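Local atomic coordinates of putative nucleoside-diphosphate-sugar epimerase (PDB entry 3E48), a protein that is of unknown function but probably binds a nicotinamide dinucleotide through its Rossmann domain and may act on nucleotide sugars. Residues Arg49-Asp52 / Ser58-Glu61; Ile72-Ile75 / Lys81-Pro84; Val98-Phe103 / Asp189-Arg194. One frame throughout, in Å; residues are numbered along the deposited sequence.

Contact 1: Arg49-Asp52 / Ser58-Glu61; sequences RQLD and SMVE
Leu51 and Ser58 mark the closest backbone approach, their CA atoms 5.5 Å apart, where the chain leaving strand 47-50 passes a turn of helix 56-63. The direct polar link is one hydrogen bond from the backbone of Asp52 to the serine hydroxyl, with N and OG 2.9 Å apart and an N-H...O angle of 141°, so it is noticeably bent. Ser58 places its hydroxyl there by holding OG anti to its own N (chi1 180°), which also lays OG against Leu51 CA at 3.4 Å. A water adds a second link one peptide earlier, donating to both Gln50 O, at 2.7 Å, and Ser58 O, at 2.8 Å. This is the turn from strand to helix in a beta-alpha-beta crossover of the Rossmann fold: helix 56-63 carries the chain from edge strand 47-50 across to strand 68-71. At its start Asn55 OD1 receives a hydrogen bond from Ser58 N, while Asp52 OD2 accepts one from Phe54 N, two residues farther on. On the buried side of these links, Leu51 reaches Met59, a selenomethionine, with its CD1 branch, 3.4 Å from CG and equally close to CA, tight for carbon pairs; CD2 lies 4.0 Å from SE. The Met59 chain, bent at chi2 and chi3, goes on to meet Asn88, Leu89 and Ala92 of helix 84-96, while Leu51 also touches Thr6 of strand 3-6. Arg49, extended, reaches the C-terminal end of the helix, where its NH1 donates to the carbonyls of Ala62 and Lys64.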
ATOM      1  N   ARG B  49      -3.824  14.194 -26.651  1.00  6.96           N
ATOM      2  CA  ARG B  49      -4.489  12.920 -26.894  1.00  5.99           C
ATOM      3  C   ARG B  49      -5.585  12.770 -25.846  1.00  8.58           C
ATOM      4  O   ARG B  49      -5.447  13.257 -24.724  1.00  8.94           O
ATOM      5  CB  ARG B  49      -3.493  11.762 -26.786  1.00  5.60           C
ATOM      6  CG  ARG B  49      -2.461  11.750 -27.905  1.00  6.22           C
ATOM      7  CD  ARG B  49      -1.512  10.573 -27.793  1.00  9.20           C
ATOM      8  NE  ARG B  49      -0.634  10.491 -28.959  1.00 11.43           N
ATOM      9  CZ  ARG B  49       0.340   9.601 -29.103  1.00 11.01           C
ATOM     10  NH1 ARG B  49       0.572   8.708 -28.149  1.00  9.72           N
ATOM     11  NH2 ARG B  49       1.081   9.604 -30.203  1.00 10.69           N
ATOM     12  N   GLN B  50      -6.681  12.118 -26.223  1.00  9.42           N
ATOM     13  CA  GLN B  50      -7.793  11.910 -25.303  1.00  8.21           C
ATOM     14  C   GLN B  50      -7.542  10.601 -24.570  1.00  9.00           C
ATOM     15  O   GLN B  50      -7.120   9.615 -25.176  1.00 11.16           O
ATOM     16  CB  GLN B  50      -9.123  11.852 -26.066  1.00 15.86           C
ATOM     17  CG  GLN B  50     -10.349  11.988 -25.163  1.00 14.52           C
ATOM     18  CD  GLN B  50     -11.625  12.284 -25.935  1.00 29.79           C
ATOM     19  OE1 GLN B  50     -11.662  13.189 -26.772  1.00 36.91           O
ATOM     20  NE2 GLN B  50     -12.684  11.536 -25.644  1.00 31.93           N
ATOM     21  N   LEU B  51      -7.810  10.595 -23.269  1.00  8.98           N
ATOM     22  CA  LEU B  51      -7.580   9.419 -22.445  1.00 10.43           C
ATOM     23  C   LEU B  51      -8.610   9.282 -21.323  1.00 10.19           C
ATOM     24  O   LEU B  51      -9.091  10.276 -20.779  1.00 17.38           O
ATOM     25  CB  LEU B  51      -6.173   9.504 -21.845  1.00 15.21           C
ATOM     26  CG  LEU B  51      -5.787   8.568 -20.700  1.00 26.41           C
ATOM     27  CD1 LEU B  51      -5.783   7.130 -21.183  1.00 24.73           C
ATOM     28  CD2 LEU B  51      -4.411   8.960 -20.177  1.00 30.73           C
ATOM     29  N   ASP B  52      -8.948   8.039 -21.002  1.00  7.94           N
ATOM     30  CA  ASP B  52      -9.886   7.718 -19.926  1.00  7.96           C
ATOM     31  C   ASP B  52      -9.143   6.714 -19.050  1.00  6.12           C
ATOM     32  O   ASP B  52      -8.914   5.577 -19.464  1.00  7.95           O
ATOM     33  CB  ASP B  52     -11.157   7.083 -20.505  1.00 14.08           C
ATOM     34  CG  ASP B  52     -12.113   6.571 -19.430  1.00 18.66           C
ATOM     35  OD1 ASP B  52     -13.153   5.989 -19.804  1.00 16.23           O
ATOM     36  OD2 ASP B  52     -11.835   6.740 -18.222  1.00 12.56           O
ATOM     37  N   SER B  58      -8.055   2.705 -23.836  1.00  7.84           N
ATOM     38  CA  SER B  58      -7.856   4.135 -24.018  1.00  6.64           C
ATOM     39  C   SER B  58      -6.425   4.453 -23.568  1.00  8.29           C
ATOM     40  O   SER B  58      -5.718   5.227 -24.218  1.00  8.64           O
ATOM     41  CB  SER B  58      -8.863   4.935 -23.182  1.00 10.67           C
ATOM     42  OG  SER B  58      -8.670   6.328 -23.346  1.00 17.85           O
HETATM   43  N   MSE B  59      -5.996   3.847 -22.463  1.00  6.23           N
HETATM   44  CA  MSE B  59      -4.638   4.070 -21.960  1.00  5.71           C
HETATM   45  C   MSE B  59      -3.616   3.458 -22.917  1.00  5.94           C
HETATM   46  O   MSE B  59      -2.593   4.071 -23.221  1.00  6.96           O
HETATM   47  CB  MSE B  59      -4.473   3.472 -20.554  1.00 12.22           C
HETATM   48  CG  MSE B  59      -5.008   4.352 -19.421  1.00 31.76           C
HETATM   49 SE   MSE B  59      -3.633   5.444 -18.524  1.00 36.65          SE
HETATM   50  CE  MSE B  59      -3.813   4.711 -16.739  1.00 37.68           C
ATOM     51  N   VAL B  60      -3.889   2.246 -23.389  1.00  7.02           N
ATOM     52  CA  VAL B  60      -2.989   1.586 -24.331  1.00  7.92           C
ATOM     53  C   VAL B  60      -2.778   2.458 -25.568  1.00  5.98           C
ATOM     54  O   VAL B  60      -1.642   2.681 -26.001  1.00  7.97           O
ATOM     55  CB  VAL B  60      -3.549   0.218 -24.791  1.00 11.58           C
ATOM     56  CG1 VAL B  60      -2.697  -0.342 -25.920  1.00 10.36           C
ATOM     57  CG2 VAL B  60      -3.571  -0.749 -23.621  1.00 13.35           C
ATOM     58  N   GLU B  61      -3.873   2.958 -26.133  1.00  7.46           N
ATOM     59  CA  GLU B  61      -3.789   3.799 -27.323  1.00  7.67           C
ATOM     60  C   GLU B  61      -2.997   5.077 -27.075  1.00  6.59           C
ATOM     61  O   GLU B  61      -2.138   5.446 -27.873  1.00  9.20           O
ATOM     62  CB  GLU B  61      -5.195   4.159 -27.818  1.00  8.44           C
ATOM     63  CG  GLU B  61      -5.973   2.992 -28.398  1.00 15.63           C
ATOM     64  CD  GLU B  61      -5.243   2.330 -29.555  1.00 24.93           C
ATOM     65  OE1 GLU B  61      -4.773   3.062 -30.453  1.00 16.19           O
ATOM     66  OE2 GLU B  61      -5.148   1.083 -29.563  1.00 30.76           O
TER
HETATM   67  O   HOH W   1      -6.541   7.166 -26.111  1.00 11.53           O

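Contact 2: Ile72-Ile75 / Lys81-Pro84; sequences IPSI and KRIP
Ser74 and Arg82 bring the two backbones closest, yet their CA atoms are still 7.5 Å apart: between residues 72-75, in the irregular loop after strand 68-71, and residues 81-84, at the short helix 79-82, all the contacts run through the arginine side chain. Arg82 leaves the helix extended, with CG anti to its N, and then bends at chi3 (-64°), which turns one face of the guanidinium to the Ser74 carbonyl oxygen. The oxygen sits over the centre of the group, Ser74 O being 3.0 Å from Arg82 CZ, and Ile75 N lies farther above the same face. Arg82 NH2 comes within 3.4 Å of Ile75 C. The aliphatic part is used too, since Arg82 CG packs at 3.8 Å against Ser74 OG. That hydroxyl is hydrogen-bonded to Glu85 OE2, at the start of the next helix. Arg82 NE donates to Ile76 O, and the guanidinium makes a cation-pi contact with Tyr120 of helix 118-131. With no hydrogen bond between Ser74 O and the guanidinium, the attraction is probably electrostatic: a carbonyl dipole set against the face of a positive group, whose NE-H remains directed to another carbonyl.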
ATOM      1  N   ILE B  72      -0.464  11.396 -13.128  1.00  6.16           N
ATOM      2  CA  ILE B  72      -1.073  12.127 -12.026  1.00  4.05           C
ATOM      3  C   ILE B  72      -2.358  11.384 -11.677  1.00  6.02           C
ATOM      4  O   ILE B  72      -3.286  11.326 -12.482  1.00  7.97           O
ATOM      5  CB  ILE B  72      -1.422  13.571 -12.432  1.00  7.13           C
ATOM      6  CG1 ILE B  72      -0.138  14.314 -12.807  1.00  6.23           C
ATOM      7  CG2 ILE B  72      -2.149  14.282 -11.288  1.00  9.35           C
ATOM      8  CD1 ILE B  72      -0.365  15.729 -13.288  1.00 10.17           C
ATOM      9  N   PRO B  73      -2.419  10.788 -10.476  1.00  6.75           N
ATOM     10  CA  PRO B  73      -3.619  10.053 -10.058  1.00  9.71           C
ATOM     11  C   PRO B  73      -4.878  10.918 -10.068  1.00  6.70           C
ATOM     12  O   PRO B  73      -4.802  12.139  -9.927  1.00  9.43           O
ATOM     13  CB  PRO B  73      -3.267   9.590  -8.646  1.00  6.01           C
ATOM     14  CG  PRO B  73      -1.789   9.387  -8.715  1.00  7.85           C
ATOM     15  CD  PRO B  73      -1.330  10.614  -9.500  1.00  6.99           C
ATOM     16  N   SER B  74      -6.032  10.277 -10.235  1.00  8.06           N
ATOM     17  CA  SER B  74      -7.313  10.980 -10.237  1.00  8.72           C
ATOM     18  C   SER B  74      -7.741  11.198  -8.788  1.00  6.22           C
ATOM     19  O   SER B  74      -7.011  10.834  -7.865  1.00 10.30           O
ATOM     20  CB  SER B  74      -8.382  10.150 -10.952  1.00 13.23           C
ATOM     21  OG  SER B  74      -8.728   8.995 -10.195  1.00  9.55           O
ATOM     22  N   ILE B  75      -8.919  11.786  -8.587  1.00 10.30           N
ATOM     23  CA  ILE B  75      -9.425  12.020  -7.236  1.00 12.17           C
ATOM     24  C   ILE B  75     -10.541  11.047  -6.876  1.00 11.29           C
ATOM     25  O   ILE B  75     -11.222  11.225  -5.872  1.00 14.47           O
ATOM     26  CB  ILE B  75      -9.950  13.471  -7.052  1.00 16.80           C
ATOM     27  CG1 ILE B  75     -10.792  13.895  -8.254  1.00 28.54           C
ATOM     28  CG2 ILE B  75      -8.783  14.423  -6.848  1.00 28.81           C
ATOM     29  CD1 ILE B  75     -12.165  13.266  -8.312  1.00 33.61           C
ATOM     30  N   LYS B  81     -12.100   1.816  -5.818  1.00  9.54           N
ATOM     31  CA  LYS B  81     -12.574   2.367  -7.076  1.00 10.95           C
ATOM     32  C   LYS B  81     -11.470   3.021  -7.899  1.00 10.60           C
ATOM     33  O   LYS B  81     -11.579   3.103  -9.122  1.00 10.34           O
ATOM     34  CB  LYS B  81     -13.695   3.375  -6.821  1.00 13.07           C
ATOM     35  CG  LYS B  81     -15.025   2.731  -6.443  1.00 24.79           C
ATOM     36  CD  LYS B  81     -16.130   3.773  -6.285  1.00 29.57           C
ATOM     37  CE  LYS B  81     -16.251   4.657  -7.523  1.00 32.24           C
ATOM     38  NZ  LYS B  81     -16.530   3.877  -8.764  1.00 39.13           N
ATOM     39  N   ARG B  82     -10.403   3.472  -7.245  1.00  7.96           N
ATOM     40  CA  ARG B  82      -9.319   4.120  -7.975  1.00  7.85           C
ATOM     41  C   ARG B  82      -8.251   3.133  -8.473  1.00  9.66           C
ATOM     42  O   ARG B  82      -7.605   3.382  -9.484  1.00  8.70           O
ATOM     43  CB  ARG B  82      -8.668   5.212  -7.113  1.00  9.58           C
ATOM     44  CG  ARG B  82      -7.770   6.150  -7.912  1.00  8.06           C
ATOM     45  CD  ARG B  82      -6.976   7.108  -7.037  1.00  7.03           C
ATOM     46  NE  ARG B  82      -7.809   8.041  -6.279  1.00  6.25           N
ATOM     47  CZ  ARG B  82      -7.323   9.003  -5.500  1.00  9.93           C
ATOM     48  NH1 ARG B  82      -6.011   9.158  -5.384  1.00 12.41           N
ATOM     49  NH2 ARG B  82      -8.142   9.812  -4.830  1.00 10.72           N
ATOM     50  N   ILE B  83      -8.078   2.016  -7.771  1.00  9.52           N
ATOM     51  CA  ILE B  83      -7.098   0.993  -8.141  1.00 10.46           C
ATOM     52  C   ILE B  83      -6.962   0.663  -9.633  1.00 10.41           C
ATOM     53  O   ILE B  83      -5.849   0.554 -10.147  1.00  9.91           O
ATOM     54  CB  ILE B  83      -7.390  -0.341  -7.398  1.00 16.10           C
ATOM     55  CG1 ILE B  83      -7.185  -0.147  -5.904  1.00 19.63           C
ATOM     56  CG2 ILE B  83      -6.489  -1.450  -7.924  1.00 23.86           C
ATOM     57  CD1 ILE B  83      -5.816   0.372  -5.549  1.00 13.88           C
ATOM     58  N   PRO B  84      -8.084   0.474 -10.343  1.00  9.29           N
ATOM     59  CA  PRO B  84      -8.003   0.148 -11.774  1.00  9.70           C
ATOM     60  C   PRO B  84      -7.102   1.107 -12.554  1.00 10.47           C
ATOM     61  O   PRO B  84      -6.506   0.748 -13.567  1.00  8.53           O
ATOM     62  CB  PRO B  84      -9.462   0.214 -12.216  1.00 13.89           C
ATOM     63  CG  PRO B  84     -10.184  -0.298 -10.986  1.00 12.48           C
ATOM     64  CD  PRO B  84      -9.486   0.469  -9.884  1.00  8.45           C
TER

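Contact 3: Val98-Phe103 / Asp189-Arg194; sequences VAHIIF and DTWGKR
The imidazole of His100 has the indole of Trp191 over one face, with Trp191 CE3 3.6 Å above the centre of the five-membered ring, and the backbone N of Gly192 at its edge, near the ring plane. The two rings are only partly aligned: their planes meet at 33° and the centroid of the imidazole is 4.6 Å from that of the indole's six-membered ring, an oblique pairing with His100 CG, whose place does not depend on the flip of the ring, near Trp191 CE3. The indole in turn receives the imidazole and Ile102 on one side, Ile102 CD1 standing 4.2 Å above its plane and toward the rim. His100 reaches outward with CG anti to its N (chi1 -161°), whereas Trp191 swings its ring beside its own N (chi1 -61°), and the two side chains meet between strand and loop. Strand 100-106 is an interior parallel strand of the Rossmann sheet, between strands 68-71 and 134-143. Its side chains alternate: Ile101 and Phe103 pack on helices 84-96 and 118-131, while His100 and Ile102 meet the loop between helix 174-186 and strand 194-203. Thr68 and Thr136, from the two flanking strands, both touch His100 and Trp191, so the tryptophan lies across three neighbouring strands. Its NE1 is tied to Ile184 O near the end of helix 174-186, which helps to fix the rotation of the indole, and Gly192 N is bonded to Thr136 OG1. Gly192 has a positive phi, at which a CB would be jammed against the carbonyl oxygen of Trp191; the chain turns there directly after the tryptophan.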
ATOM      1  N   VAL B  98       6.203   1.653 -23.151  1.00  5.01           N
ATOM      2  CA  VAL B  98       6.675   2.817 -22.410  1.00  6.98           C
ATOM      3  C   VAL B  98       7.844   2.330 -21.546  1.00  9.90           C
ATOM      4  O   VAL B  98       7.714   1.351 -20.815  1.00  9.97           O
ATOM      5  CB  VAL B  98       5.556   3.382 -21.515  1.00  7.27           C
ATOM      6  CG1 VAL B  98       6.089   4.533 -20.663  1.00 10.23           C
ATOM      7  CG2 VAL B  98       4.396   3.854 -22.386  1.00 10.88           C
ATOM      8  N   ALA B  99       8.977   3.021 -21.636  1.00  7.61           N
ATOM      9  CA  ALA B  99      10.184   2.636 -20.913  1.00  9.17           C
ATOM     10  C   ALA B  99      10.324   3.157 -19.494  1.00  7.23           C
ATOM     11  O   ALA B  99      11.074   2.591 -18.699  1.00 10.29           O
ATOM     12  CB  ALA B  99      11.411   3.044 -21.718  1.00 14.24           C
ATOM     13  N   HIS B 100       9.623   4.233 -19.167  1.00  5.43           N
ATOM     14  CA  HIS B 100       9.745   4.783 -17.829  1.00  6.59           C
ATOM     15  C   HIS B 100       8.473   5.469 -17.376  1.00  9.05           C
ATOM     16  O   HIS B 100       7.787   6.116 -18.167  1.00  6.71           O
ATOM     17  CB  HIS B 100      10.920   5.767 -17.789  1.00  9.54           C
ATOM     18  CG  HIS B 100      11.419   6.046 -16.408  1.00 12.81           C
ATOM     19  ND1 HIS B 100      10.825   6.965 -15.574  1.00 14.70           N
ATOM     20  CD2 HIS B 100      12.425   5.482 -15.694  1.00 11.74           C
ATOM     21  CE1 HIS B 100      11.439   6.958 -14.405  1.00 10.41           C
ATOM     22  NE2 HIS B 100      12.414   6.067 -14.450  1.00 10.82           N
ATOM     23  N   ILE B 101       8.162   5.322 -16.093  1.00  4.42           N
ATOM     24  CA  ILE B 101       6.973   5.935 -15.522  1.00  4.31           C
ATOM     25  C   ILE B 101       7.360   6.797 -14.326  1.00  5.55           C
ATOM     26  O   ILE B 101       8.073   6.344 -13.436  1.00  6.16           O
ATOM     27  CB  ILE B 101       5.957   4.873 -15.021  1.00  7.75           C
ATOM     28  CG1 ILE B 101       5.360   4.107 -16.208  1.00  9.19           C
ATOM     29  CG2 ILE B 101       4.854   5.555 -14.209  1.00  8.02           C
ATOM     30  CD1 ILE B 101       4.533   2.888 -15.803  1.00  9.80           C
ATOM     31  N   ILE B 102       6.917   8.049 -14.331  1.00  7.21           N
ATOM     32  CA  ILE B 102       7.163   8.942 -13.209  1.00  6.35           C
ATOM     33  C   ILE B 102       5.784   9.031 -12.565  1.00  6.39           C
ATOM     34  O   ILE B 102       4.850   9.565 -13.162  1.00  7.76           O
ATOM     35  CB  ILE B 102       7.637  10.338 -13.675  1.00  6.85           C
ATOM     36  CG1 ILE B 102       8.977  10.204 -14.410  1.00  7.98           C
ATOM     37  CG2 ILE B 102       7.775  11.272 -12.468  1.00  9.70           C
ATOM     38  CD1 ILE B 102       9.517  11.505 -15.005  1.00  7.18           C
ATOM     39  N   PHE B 103       5.651   8.476 -11.364  1.00  5.48           N
ATOM     40  CA  PHE B 103       4.366   8.452 -10.667  1.00  5.83           C
ATOM     41  C   PHE B 103       4.301   9.504  -9.571  1.00  5.87           C
ATOM     42  O   PHE B 103       5.164   9.551  -8.701  1.00  6.54           O
ATOM     43  CB  PHE B 103       4.134   7.062 -10.064  1.00  5.35           C
ATOM     44  CG  PHE B 103       2.748   6.851  -9.524  1.00  6.35           C
ATOM     45  CD1 PHE B 103       1.783   6.198 -10.282  1.00  7.87           C
ATOM     46  CD2 PHE B 103       2.407   7.302  -8.256  1.00  5.80           C
ATOM     47  CE1 PHE B 103       0.490   5.993  -9.783  1.00  7.47           C
ATOM     48  CE2 PHE B 103       1.113   7.103  -7.744  1.00  8.12           C
ATOM     49  CZ  PHE B 103       0.158   6.448  -8.512  1.00  3.72           C
ATOM     50  N   ASP B 189      19.121  11.521 -15.131  1.00 12.47           N
ATOM     51  CA  ASP B 189      20.026  10.967 -14.129  1.00 11.49           C
ATOM     52  C   ASP B 189      19.353  10.894 -12.766  1.00 13.84           C
ATOM     53  O   ASP B 189      19.836  10.213 -11.867  1.00 15.78           O
ATOM     54  CB  ASP B 189      21.299  11.808 -14.036  1.00 21.09           C
ATOM     55  CG  ASP B 189      22.376  11.326 -14.978  1.00 26.69           C
ATOM     56  OD1 ASP B 189      22.083  11.138 -16.177  1.00 32.75           O
ATOM     57  OD2 ASP B 189      23.521  11.133 -14.519  1.00 40.57           O
ATOM     58  N   THR B 190      18.229  11.588 -12.625  1.00 11.08           N
ATOM     59  CA  THR B 190      17.485  11.596 -11.369  1.00 10.72           C
ATOM     60  C   THR B 190      16.433  10.487 -11.344  1.00 10.57           C
ATOM     61  O   THR B 190      15.824  10.227 -10.314  1.00 10.20           O
ATOM     62  CB  THR B 190      16.749  12.935 -11.154  1.00 12.79           C
ATOM     63  OG1 THR B 190      15.757  13.101 -12.177  1.00  9.97           O
ATOM     64  CG2 THR B 190      17.726  14.099 -11.198  1.00 13.05           C
ATOM     65  N   TRP B 191      16.225   9.835 -12.483  1.00 10.58           N
ATOM     66  CA  TRP B 191      15.228   8.779 -12.593  1.00  9.64           C
ATOM     67  C   TRP B 191      15.570   7.503 -11.821  1.00 10.09           C
ATOM     68  O   TRP B 191      16.737   7.231 -11.531  1.00 16.72           O
ATOM     69  CB  TRP B 191      15.006   8.435 -14.070  1.00 11.88           C
ATOM     70  CG  TRP B 191      14.495   9.577 -14.906  1.00 14.21           C
ATOM     71  CD1 TRP B 191      14.320  10.875 -14.513  1.00 14.16           C
ATOM     72  CD2 TRP B 191      14.070   9.512 -16.274  1.00 11.07           C
ATOM     73  NE1 TRP B 191      13.811  11.620 -15.551  1.00 13.35           N
ATOM     74  CE2 TRP B 191      13.647  10.807 -16.644  1.00 10.68           C
ATOM     75  CE3 TRP B 191      14.007   8.481 -17.223  1.00 14.73           C
ATOM     76  CZ2 TRP B 191      13.165  11.101 -17.924  1.00 13.01           C
ATOM     77  CZ3 TRP B 191      13.527   8.772 -18.496  1.00 15.43           C
ATOM     78  CH2 TRP B 191      13.113  10.073 -18.833  1.00 15.57           C
ATOM     79  N   GLY B 192      14.538   6.731 -11.483  1.00 13.17           N
ATOM     80  CA  GLY B 192      14.738   5.471 -10.783  1.00 13.39           C
ATOM     81  C   GLY B 192      14.890   5.569  -9.279  1.00 15.96           C
ATOM     82  O   GLY B 192      15.195   4.582  -8.611  1.00 18.27           O
ATOM     83  N   LYS B 193      14.678   6.761  -8.741  1.00 15.87           N
ATOM     84  CA  LYS B 193      14.798   6.959  -7.311  1.00 14.87           C
ATOM     85  C   LYS B 193      13.452   7.368  -6.716  1.00 11.41           C
ATOM     86  O   LYS B 193      12.521   7.725  -7.442  1.00 16.79           O
ATOM     87  CB  LYS B 193      15.853   8.029  -7.024  1.00 17.32           C
ATOM     88  CG  LYS B 193      16.353   8.012  -5.596  1.00 33.22           C
ATOM     89  CD  LYS B 193      17.105   6.724  -5.301  1.00 35.92           C
ATOM     90  CE  LYS B 193      16.928   6.312  -3.852  1.00 34.91           C
ATOM     91  NZ  LYS B 193      15.497   5.994  -3.572  1.00 24.80           N
ATOM     92  N   ARG B 194      13.352   7.299  -5.393  1.00 13.27           N
ATOM     93  CA  ARG B 194      12.133   7.664  -4.683  1.00 10.80           C
ATOM     94  C   ARG B 194      12.363   9.053  -4.100  1.00 10.89           C
ATOM     95  O   ARG B 194      13.376   9.293  -3.445  1.00 13.23           O
ATOM     96  CB  ARG B 194      11.866   6.652  -3.565  1.00 11.47           C
ATOM     97  CG  ARG B 194      10.450   6.670  -3.011  1.00 14.96           C
ATOM     98  CD  ARG B 194      10.269   5.558  -1.974  1.00 19.36           C
ATOM     99  NE  ARG B 194       8.894   5.450  -1.488  1.00 13.98           N
ATOM    100  CZ  ARG B 194       7.900   4.872  -2.156  1.00 17.85           C
ATOM    101  NH1 ARG B 194       6.686   4.827  -1.627  1.00 15.64           N
ATOM    102  NH2 ARG B 194       8.116   4.325  -3.346  1.00 23.42           N
TER

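Overall arrangement
From the N terminus the three contacts follow one another in series, none crossing or enclosing another. Contact 1 closes a short loop of five residues between edge strand 47-50 and helix 56-63. The chain then runs through strand 68-71 into contact 2, an equally short closure between the loop at that strand's end and helix 79-82; the centres of these two are 15 Å apart and they do not touch. After helix 84-96, contact 3 spans 85 residues, bringing the turn before strand 194-203 back to strand 100-106. Contacts 2 and 3 meet where Pro73 CG lies 3.5 Å from Phe103 CZ, and contacts 1 and 3 both reach the main sheet.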